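Local coordinates for aldo-keto Reductase, OXIDOREDUCTASE (Salmonella typhimurium, PDB 5T79), which binds NADPH and probably acts as an aldo-keto reductase, consistent with reduction of 3-hydroxybutanal to 1,3-butanediol, at residues Tyr15-Cys18 and Val23-Pro26; Gly111-Leu116 and Leu153-Arg158; Pro194-Ser197 and Val203-Gly206; Arg264-Leu269 and Ser278-Ala283. All coordinates share one frame; numbering follows the deposited sequence.

Contact 1: residues Tyr15-Cys18 and Val23-Pro26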
# COMPACT_ATOMS: atom_id res chain seq x y z
N TYR A 15 -9.83 -5.20 -11.14
CA TYR A 15 -10.12 -5.23 -9.70
C TYR A 15 -9.91 -6.65 -9.25
O TYR A 15 -10.32 -7.58 -9.94
CB TYR A 15 -11.54 -4.68 -9.40
CG TYR A 15 -11.61 -3.22 -9.80
CD1 TYR A 15 -11.09 -2.22 -8.98
CD2 TYR A 15 -12.08 -2.85 -11.06
CE1 TYR A 15 -11.05 -0.88 -9.39
CE2 TYR A 15 -12.04 -1.52 -11.48
CZ TYR A 15 -11.54 -0.54 -10.65
OH TYR A 15 -11.48 0.75 -11.11
N ARG A 16 -9.22 -6.82 -8.13
CA ARG A 16 -8.80 -8.14 -7.66
C ARG A 16 -9.36 -8.41 -6.29
O ARG A 16 -9.24 -7.57 -5.40
CB ARG A 16 -7.26 -8.19 -7.67
CG ARG A 16 -6.68 -8.04 -9.12
CD ARG A 16 -5.18 -7.90 -9.19
NE ARG A 16 -4.48 -8.98 -8.47
CZ ARG A 16 -4.17 -10.15 -8.99
NH1 ARG A 16 -4.52 -10.46 -10.23
NH2 ARG A 16 -3.55 -11.06 -8.25
N ARG A 17 -9.98 -9.59 -6.11
CA ARG A 17 -10.58 -9.91 -4.81
C ARG A 17 -9.50 -10.03 -3.74
O ARG A 17 -8.50 -10.71 -3.94
CB ARG A 17 -11.41 -11.20 -4.86
CG ARG A 17 -12.29 -11.30 -3.61
CD ARG A 17 -13.48 -12.16 -3.82
NE ARG A 17 -14.36 -11.65 -4.87
CZ ARG A 17 -15.48 -10.97 -4.65
NH1 ARG A 17 -15.85 -10.67 -3.41
NH2 ARG A 17 -16.25 -10.60 -5.67
N CYS A 18 -9.74 -9.38 -2.61
CA CYS A 18 -8.84 -9.28 -1.47
C CYS A 18 -9.08 -10.47 -0.53
O CYS A 18 -9.96 -10.42 0.33
CB CYS A 18 -9.04 -7.93 -0.77
SG CYS A 18 -7.92 -7.61 0.62
N VAL A 23 -14.30 -7.40 -0.64
CA VAL A 23 -13.55 -6.26 -1.17
C VAL A 23 -12.72 -6.63 -2.36
O VAL A 23 -11.90 -7.54 -2.28
CB VAL A 23 -12.63 -5.63 -0.06
CG1 VAL A 23 -11.78 -4.46 -0.62
CG2 VAL A 23 -13.45 -5.18 1.13
N LYS A 24 -12.88 -5.86 -3.45
CA LYS A 24 -12.05 -5.97 -4.64
C LYS A 24 -11.17 -4.72 -4.70
O LYS A 24 -11.68 -3.60 -4.65
CB LYS A 24 -12.92 -6.10 -5.89
CG LYS A 24 -13.55 -7.50 -6.02
CD LYS A 24 -14.42 -7.59 -7.27
CE LYS A 24 -13.99 -8.65 -8.23
NZ LYS A 24 -14.96 -8.76 -9.34
N LEU A 25 -9.84 -4.91 -4.72
CA LEU A 25 -8.95 -3.75 -4.80
C LEU A 25 -8.50 -3.50 -6.23
O LEU A 25 -8.40 -4.46 -6.99
CB LEU A 25 -7.71 -3.96 -3.91
CG LEU A 25 -7.92 -3.95 -2.38
CD1 LEU A 25 -6.61 -4.19 -1.67
CD2 LEU A 25 -8.58 -2.65 -1.90
N PRO A 26 -8.17 -2.24 -6.63
CA PRO A 26 -7.59 -2.06 -7.96
C PRO A 26 -6.24 -2.77 -7.97
O PRO A 26 -5.58 -2.83 -6.91
CB PRO A 26 -7.43 -0.54 -8.07
CG PRO A 26 -7.28 -0.06 -6.60
CD PRO A 26 -8.16 -0.99 -5.83
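The guanidinium of R17 has the K24 side chain over one face, with K24 CG displaced toward its rim. R17 NH2 lies 3.9 Å from K24 CD, so aliphatic carbon makes the contact although the two cations come close: R17 NH2 and K24 NZ are 4.3 Å apart, which should be mildly unfavourable but lies at an exposed surface. The bend in R17 at chi3 (-62°) folds its end back over the lysine, and R17 NH1 also bonds to S21 O in the turn. The Y15 ring meets the other strand obliquely. Its CD1 approaches P26 CA to 3.6 Å and its CE1 approaches P26 CB to 3.9 Å, while its hydroxyl bonds to G56 O. Between these groups the backbone sets the register. R16 N donates to L25 O at 2.7 Å, and L25 N returns a bond to R16 O at 2.8 Å, making R16/L25 the hydrogen-bonded pair; Y15/P26 and R17/K24 are non-hydrogen-bonded pairs. C18 N adds a further backbone bond to V23 O at 2.9 Å. On the face carrying R16 and L25, L25 touches I191 of a barrel strand, as C18 does, and R16 makes a salt bridge with D289, its NH2 also bonding to V291 O. Two antiparallel strands placed like this form the N-terminal beta hairpin that, in aldo-keto reductases, closes the bottom of the (beta/alpha)8 barrel.

Contact 2: residues Gly111-Leu116 and Leu153-Arg158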
# COMPACT_ATOMS: atom_id res chain seq x y z
N GLY A 111 1.90 -0.44 19.95
CA GLY A 111 0.61 -1.09 19.88
C GLY A 111 -0.45 -1.08 20.96
O GLY A 111 -1.30 -1.94 20.94
N SER A 112 -0.40 -0.13 21.89
CA SER A 112 -1.40 -0.13 22.95
C SER A 112 -2.79 0.22 22.41
O SER A 112 -2.93 0.90 21.38
CB SER A 112 -1.04 0.84 24.06
OG SER A 112 -1.03 2.20 23.60
N ARG A 113 -3.82 -0.19 23.15
CA ARG A 113 -5.21 0.17 22.87
C ARG A 113 -5.34 1.69 22.95
O ARG A 113 -5.98 2.30 22.10
CB ARG A 113 -6.12 -0.53 23.89
CG ARG A 113 -7.59 -0.08 23.84
CD ARG A 113 -8.33 -0.66 25.05
NE ARG A 113 -9.78 -0.42 25.00
CZ ARG A 113 -10.63 -1.12 24.25
NH1 ARG A 113 -10.20 -2.12 23.49
NH2 ARG A 113 -11.93 -0.85 24.29
N LYS A 114 -4.66 2.31 23.92
CA LYS A 114 -4.65 3.78 24.10
C LYS A 114 -4.15 4.45 22.81
O LYS A 114 -4.81 5.34 22.29
CB LYS A 114 -3.76 4.15 25.32
CG LYS A 114 -3.10 5.53 25.31
CD LYS A 114 -4.05 6.62 25.70
CE LYS A 114 -3.36 7.91 26.15
NZ LYS A 114 -4.40 8.91 26.53
N TYR A 115 -3.00 4.01 22.29
CA TYR A 115 -2.46 4.65 21.09
C TYR A 115 -3.36 4.43 19.88
O TYR A 115 -3.64 5.41 19.18
CB TYR A 115 -1.02 4.17 20.81
CG TYR A 115 -0.42 4.59 19.49
CD1 TYR A 115 -0.45 5.93 19.06
CD2 TYR A 115 0.30 3.69 18.72
CE1 TYR A 115 0.12 6.32 17.84
CE2 TYR A 115 0.93 4.08 17.54
CZ TYR A 115 0.84 5.39 17.10
OH TYR A 115 1.41 5.69 15.89
N LEU A 116 -3.79 3.19 19.61
CA LEU A 116 -4.62 2.90 18.42
C LEU A 116 -5.95 3.69 18.42
O LEU A 116 -6.30 4.28 17.39
CB LEU A 116 -4.90 1.39 18.28
CG LEU A 116 -3.90 0.63 17.36
CD1 LEU A 116 -2.46 0.76 17.84
CD2 LEU A 116 -4.25 -0.88 17.29
N LEU A 153 -8.40 -3.22 17.51
CA LEU A 153 -8.87 -3.25 16.11
C LEU A 153 -10.34 -3.71 16.05
O LEU A 153 -11.15 -3.07 15.39
CB LEU A 153 -7.98 -4.17 15.25
CG LEU A 153 -6.51 -3.72 15.07
CD1 LEU A 153 -5.76 -4.72 14.19
CD2 LEU A 153 -6.42 -2.29 14.43
N ASP A 154 -10.66 -4.83 16.72
CA ASP A 154 -12.03 -5.37 16.81
C ASP A 154 -12.99 -4.29 17.38
O ASP A 154 -14.07 -4.07 16.83
CB ASP A 154 -12.01 -6.61 17.74
CG ASP A 154 -13.39 -7.17 18.02
OD1 ASP A 154 -14.01 -7.72 17.08
OD2 ASP A 154 -13.84 -7.08 19.18
N HIS A 155 -12.57 -3.59 18.45
CA HIS A 155 -13.39 -2.53 19.05
C HIS A 155 -13.71 -1.40 18.05
O HIS A 155 -14.85 -0.95 17.98
CB HIS A 155 -12.66 -1.93 20.27
CG HIS A 155 -13.37 -0.77 20.89
ND1 HIS A 155 -14.49 -0.94 21.67
CD2 HIS A 155 -13.08 0.55 20.82
CE1 HIS A 155 -14.84 0.28 22.06
NE2 HIS A 155 -14.01 1.21 21.58
N LEU A 156 -12.70 -0.95 17.28
CA LEU A 156 -12.84 0.18 16.34
C LEU A 156 -13.75 -0.21 15.17
O LEU A 156 -14.52 0.63 14.69
CB LEU A 156 -11.45 0.64 15.86
CG LEU A 156 -10.60 1.33 16.99
CD1 LEU A 156 -9.11 1.44 16.59
CD2 LEU A 156 -11.18 2.74 17.39
N VAL A 157 -13.77 -1.51 14.82
CA VAL A 157 -14.72 -1.96 13.77
C VAL A 157 -16.14 -2.02 14.37
O VAL A 157 -17.08 -1.49 13.76
CB VAL A 157 -14.27 -3.32 13.18
CG1 VAL A 157 -15.39 -3.98 12.35
CG2 VAL A 157 -13.06 -3.10 12.29
N ARG A 158 -16.29 -2.66 15.55
CA ARG A 158 -17.63 -2.78 16.17
C ARG A 158 -18.26 -1.41 16.46
O ARG A 158 -19.47 -1.27 16.34
CB ARG A 158 -17.60 -3.66 17.43
CG ARG A 158 -17.32 -5.13 17.02
CD ARG A 158 -17.21 -6.08 18.19
NE ARG A 158 -16.80 -7.39 17.70
CZ ARG A 158 -17.63 -8.32 17.22
NH1 ARG A 158 -18.94 -8.09 17.19
NH2 ARG A 158 -17.15 -9.48 16.79
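Two outer helices of the (beta/alpha)8 barrel, 113-127 and 146-158, meet here through R113 and L116 on the first and L153, H155 and L156 on the second. H155 is a zinc ligand in a crystal structure of this protein, although none is bound to this chain. R113 NH2 lies 3.6 Å above the plane of the H155 imidazole and over its centre, with nearly even separations from the ring atoms, such as 3.7 Å from R113 NH2 to H155 ND1. The guanidinium is neither flat on the ring nor upright, since the two planes are 53° apart. R113 gets there because its chain is extended from CG to NE with CG anti to the backbone N (chi1 172°), which carries the end across the gap between helices. Deeper in, the contact is apolar: L116 CD2 touches L153 CD2 at 3.9 Å, and L156 CD1 lies 4.1 Å from the carbonyl O of L116. No direct polar bond joins the segments. S112 OG caps helix 113-127, accepting from Y115 N at 3.0 Å, while E148 of helix 146-158 binds R113 N. D154 OD1 pairs with R158 NE at 2.9 Å. Toward the barrel, L116, L153 and L156 all rest on F135 of strand 132-137, so both helices share one strand as their floor, while H155 also packs against I117 of helix 113-127.

Contact 3: residues Pro194-Ser197 and Val203-Gly206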
# COMPACT_ATOMS: atom_id res chain seq x y z
N PRO A 194 2.76 -6.12 3.36
CA PRO A 194 4.20 -6.33 3.52
C PRO A 194 5.02 -5.57 2.48
O PRO A 194 4.52 -5.24 1.39
CB PRO A 194 4.34 -7.83 3.21
CG PRO A 194 3.26 -8.09 2.12
CD PRO A 194 2.20 -6.98 2.30
N LYS A 195 6.33 -5.38 2.77
CA LYS A 195 7.24 -4.85 1.76
C LYS A 195 7.53 -5.99 0.79
O LYS A 195 7.87 -7.09 1.24
CB LYS A 195 8.53 -4.34 2.43
CG LYS A 195 9.48 -3.64 1.49
CD LYS A 195 10.71 -3.14 2.27
CE LYS A 195 10.67 -1.65 2.47
NZ LYS A 195 11.71 -1.19 3.43
N TYR A 196 7.35 -5.77 -0.54
CA TYR A 196 7.60 -6.82 -1.54
C TYR A 196 7.97 -6.22 -2.88
O TYR A 196 7.24 -5.39 -3.42
CB TYR A 196 6.37 -7.75 -1.70
CG TYR A 196 6.52 -8.92 -2.68
CD1 TYR A 196 7.72 -9.61 -2.81
CD2 TYR A 196 5.41 -9.42 -3.35
CE1 TYR A 196 7.82 -10.75 -3.62
CE2 TYR A 196 5.50 -10.54 -4.18
CZ TYR A 196 6.71 -11.21 -4.31
OH TYR A 196 6.76 -12.32 -5.11
N SER A 197 9.12 -6.66 -3.42
CA SER A 197 9.63 -6.24 -4.74
C SER A 197 10.65 -7.24 -5.22
O SER A 197 10.99 -8.15 -4.47
CB SER A 197 10.29 -4.86 -4.65
OG SER A 197 11.56 -4.93 -4.01
N VAL A 203 8.47 -12.34 1.70
CA VAL A 203 7.08 -12.87 1.76
C VAL A 203 6.98 -14.23 1.07
O VAL A 203 6.04 -14.97 1.33
CB VAL A 203 6.00 -11.92 1.18
CG1 VAL A 203 5.98 -10.60 1.92
CG2 VAL A 203 6.19 -11.69 -0.32
N GLU A 204 7.94 -14.56 0.15
CA GLU A 204 7.95 -15.84 -0.56
C GLU A 204 8.44 -16.98 0.33
O GLU A 204 8.41 -18.14 -0.11
CB GLU A 204 8.79 -15.77 -1.84
CG GLU A 204 8.31 -14.73 -2.85
CD GLU A 204 9.18 -14.68 -4.09
OE1 GLU A 204 10.15 -15.47 -4.17
OE2 GLU A 204 8.94 -13.81 -4.95
N ASP A 205 8.85 -16.68 1.59
CA ASP A 205 9.32 -17.71 2.52
C ASP A 205 8.21 -18.26 3.43
O ASP A 205 8.51 -18.93 4.42
CB ASP A 205 10.49 -17.20 3.39
CG ASP A 205 11.72 -16.73 2.63
OD1 ASP A 205 11.94 -17.19 1.49
OD2 ASP A 205 12.48 -15.91 3.19
N GLY A 206 6.95 -18.03 3.08
CA GLY A 206 5.85 -18.54 3.89
C GLY A 206 4.66 -17.63 4.05
O GLY A 206 3.53 -18.11 4.16
O HOH W 1 8.76 -9.56 0.42
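V203 wedges between P194 and Y196, and this tight packing closes the loop that leads from strand 191-193 to helix 207-214 of the aldo-keto reductase barrel. V203 CG2 stands over the centre of the Y196 ring as a CH-pi contact, 3.6 Å from the centroid and 12° off the ring normal. The other methyl, V203 CG1, presses on P194 CB at 3.5 Å, tighter than usual for two carbons. The valine rotamer accounts for both contacts: a chi1 of -59° points CG1 at P194 and CG2 at the Y196 ring. At the ring edge the packing turns polar. Y196 OH donates to E204 OE2 at 2.6 Å, meeting the anti lone pair with the carboxylate plane 81° from the ring plane. R287 adds a salt bridge to E204 OE2 and a hydrogen bond to Y196 OH, and R201 pairs with E204 OE1; this ionic cluster probably favours a charged glutamate. The looser, solvent side of the contact is at K195, which is exposed and whose side chain ends pointing away from 203-206, with none of its atoms near that segment. The backbones of K195 and V203 are joined through one water, which donates to K195 O at 2.8 Å and accepts from V203 N at 3.1 Å.

Contact 4: residues Arg264-Leu269 and Ser278-Ala283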
# COMPACT_ATOMS: atom_id res chain seq x y z
N ARG A 264 20.37 -2.28 -14.01
CA ARG A 264 20.76 -2.17 -15.42
C ARG A 264 20.36 -3.42 -16.21
O ARG A 264 19.81 -3.29 -17.31
CB ARG A 264 22.28 -1.93 -15.54
CG ARG A 264 22.71 -0.53 -15.11
CD ARG A 264 24.21 -0.31 -15.28
NE ARG A 264 24.56 1.11 -15.18
CZ ARG A 264 25.48 1.60 -14.36
NH1 ARG A 264 26.16 0.80 -13.55
NH2 ARG A 264 25.73 2.90 -14.35
N ARG A 265 20.63 -4.61 -15.66
CA ARG A 265 20.34 -5.89 -16.34
C ARG A 265 18.85 -6.16 -16.38
O ARG A 265 18.37 -6.67 -17.38
CB ARG A 265 21.08 -7.06 -15.67
CG ARG A 265 22.60 -6.99 -15.79
CD ARG A 265 23.23 -8.17 -15.09
NE ARG A 265 24.68 -8.23 -15.29
CZ ARG A 265 25.45 -9.26 -14.93
NH1 ARG A 265 24.90 -10.33 -14.35
NH2 ARG A 265 26.75 -9.23 -15.15
N LEU A 266 18.11 -5.81 -15.30
CA LEU A 266 16.66 -5.98 -15.28
C LEU A 266 16.02 -5.04 -16.31
O LEU A 266 15.07 -5.44 -16.98
CB LEU A 266 16.09 -5.72 -13.86
CG LEU A 266 16.39 -6.80 -12.82
CD1 LEU A 266 16.11 -6.28 -11.41
CD2 LEU A 266 15.60 -8.09 -13.09
N ASN A 267 16.55 -3.80 -16.46
CA ASN A 267 16.04 -2.84 -17.45
C ASN A 267 16.23 -3.37 -18.90
O ASN A 267 15.38 -3.10 -19.76
CB ASN A 267 16.73 -1.49 -17.28
CG ASN A 267 16.11 -0.40 -18.12
OD1 ASN A 267 14.88 -0.24 -18.19
ND2 ASN A 267 16.96 0.35 -18.80
N GLU A 268 17.32 -4.11 -19.17
CA GLU A 268 17.54 -4.68 -20.51
C GLU A 268 16.47 -5.75 -20.82
O GLU A 268 15.98 -5.83 -21.95
CB GLU A 268 18.95 -5.25 -20.65
CG GLU A 268 19.98 -4.15 -20.72
CD GLU A 268 21.43 -4.58 -20.68
OE1 GLU A 268 21.70 -5.81 -20.66
OE2 GLU A 268 22.30 -3.69 -20.69
N LEU A 269 16.09 -6.54 -19.80
CA LEU A 269 15.03 -7.55 -19.93
C LEU A 269 13.69 -6.84 -20.14
O LEU A 269 12.92 -7.26 -21.00
CB LEU A 269 14.98 -8.51 -18.72
CG LEU A 269 13.77 -9.49 -18.58
CD1 LEU A 269 13.54 -10.33 -19.81
CD2 LEU A 269 13.95 -10.41 -17.41
N SER A 278 10.09 -0.01 -14.48
CA SER A 278 9.07 0.19 -13.44
C SER A 278 7.85 -0.69 -13.71
O SER A 278 7.33 -1.34 -12.80
CB SER A 278 8.66 1.66 -13.38
OG SER A 278 8.05 2.07 -14.60
N GLN A 279 7.44 -0.77 -14.99
CA GLN A 279 6.27 -1.55 -15.40
C GLN A 279 6.52 -3.04 -15.21
O GLN A 279 5.66 -3.74 -14.68
CB GLN A 279 5.91 -1.22 -16.84
CG GLN A 279 5.44 0.22 -16.98
CD GLN A 279 5.21 0.61 -18.41
OE1 GLN A 279 6.05 0.35 -19.30
NE2 GLN A 279 4.10 1.26 -18.67
N MET A 280 7.71 -3.52 -15.59
CA MET A 280 8.05 -4.93 -15.38
C MET A 280 8.12 -5.26 -13.88
O MET A 280 7.67 -6.33 -13.49
CB MET A 280 9.38 -5.28 -16.05
CG MET A 280 9.63 -6.78 -16.07
SD MET A 280 11.23 -7.26 -16.74
CE MET A 280 12.34 -6.93 -15.33
N ALA A 281 8.67 -4.35 -13.06
CA ALA A 281 8.84 -4.59 -11.63
C ALA A 281 7.47 -4.73 -10.93
O ALA A 281 7.31 -5.61 -10.09
CB ALA A 281 9.67 -3.48 -11.00
N LEU A 282 6.48 -3.90 -11.32
CA LEU A 282 5.11 -3.98 -10.76
C LEU A 282 4.42 -5.26 -11.21
O LEU A 282 3.79 -5.95 -10.40
CB LEU A 282 4.26 -2.76 -11.19
CG LEU A 282 4.76 -1.39 -10.80
CD1 LEU A 282 3.80 -0.31 -11.27
CD2 LEU A 282 4.96 -1.27 -9.26
N ALA A 283 4.53 -5.58 -12.50
CA ALA A 283 3.97 -6.79 -13.10
C ALA A 283 4.49 -8.03 -12.38
O ALA A 283 3.73 -8.96 -12.11
CB ALA A 283 4.36 -6.84 -14.57
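The apolar contacts all run through M280, which reaches from helix 277-285 to L266 and L269 on helix 257-272. M280 SD lies 3.8 Å from L269 CG, and the terminal methyl, M280 CE, lies 4.1 Å from L266 CD2; by these distances the sulfur serves one leucine and the methyl the other. Each leucine crosses the methionine at about a right angle. The M280 chain leaves its helix extended, with CG anti to the backbone N (chi1 -169°), and bends only at chi3 (79°), which swings CE aside toward L266 while SD faces L269. M280 supplies well over half of the 128 Å² buried between the segments, which identifies it as the protruding partner in a small interface. The two helices are successive in the chain, joined by the short linker 273-276, and the second of them belongs to the helical shell of the (beta/alpha)8 barrel: L282 packs on V294 and I296 of strand 293-296. L266 and L269 also pack on helix 318-329, against I327 and I324 respectively. A backbone group takes part as well, because M280 CE comes within 3.5 Å of L266 O; this is a van der Waals approach of a methyl to a carbonyl. The backbone hydrogen bonds within these segments run along each helix: L282 N donates to S278 O at 3.1 Å, and E268 N to R264 O at 3.2 Å. S278, whose side chain takes no part in the interface, touches the bound NADPH.

Following the chain from the N terminus, the four contacts occur in series, each closing before the next opens, so none nests or crosses. Contact 1 closes a four-residue turn in a hairpin whose second strand runs on into the barrel sheet. Contact 2 spans 36 residues, including strand 132-137, and joins two successive outer helices. Contact 3 closes a short loop after strand 191-193, and contact 4 closes over eight residues, including the linker 273-276, to join helices 257-272 and 277-285 just before strand 293-296. Contacts 3 and 4 are neighbours, with nearest atoms about 6 Å apart, whereas contacts 2 and 4 lie on opposite sides of the chain's centre, their centres about 40 Å apart.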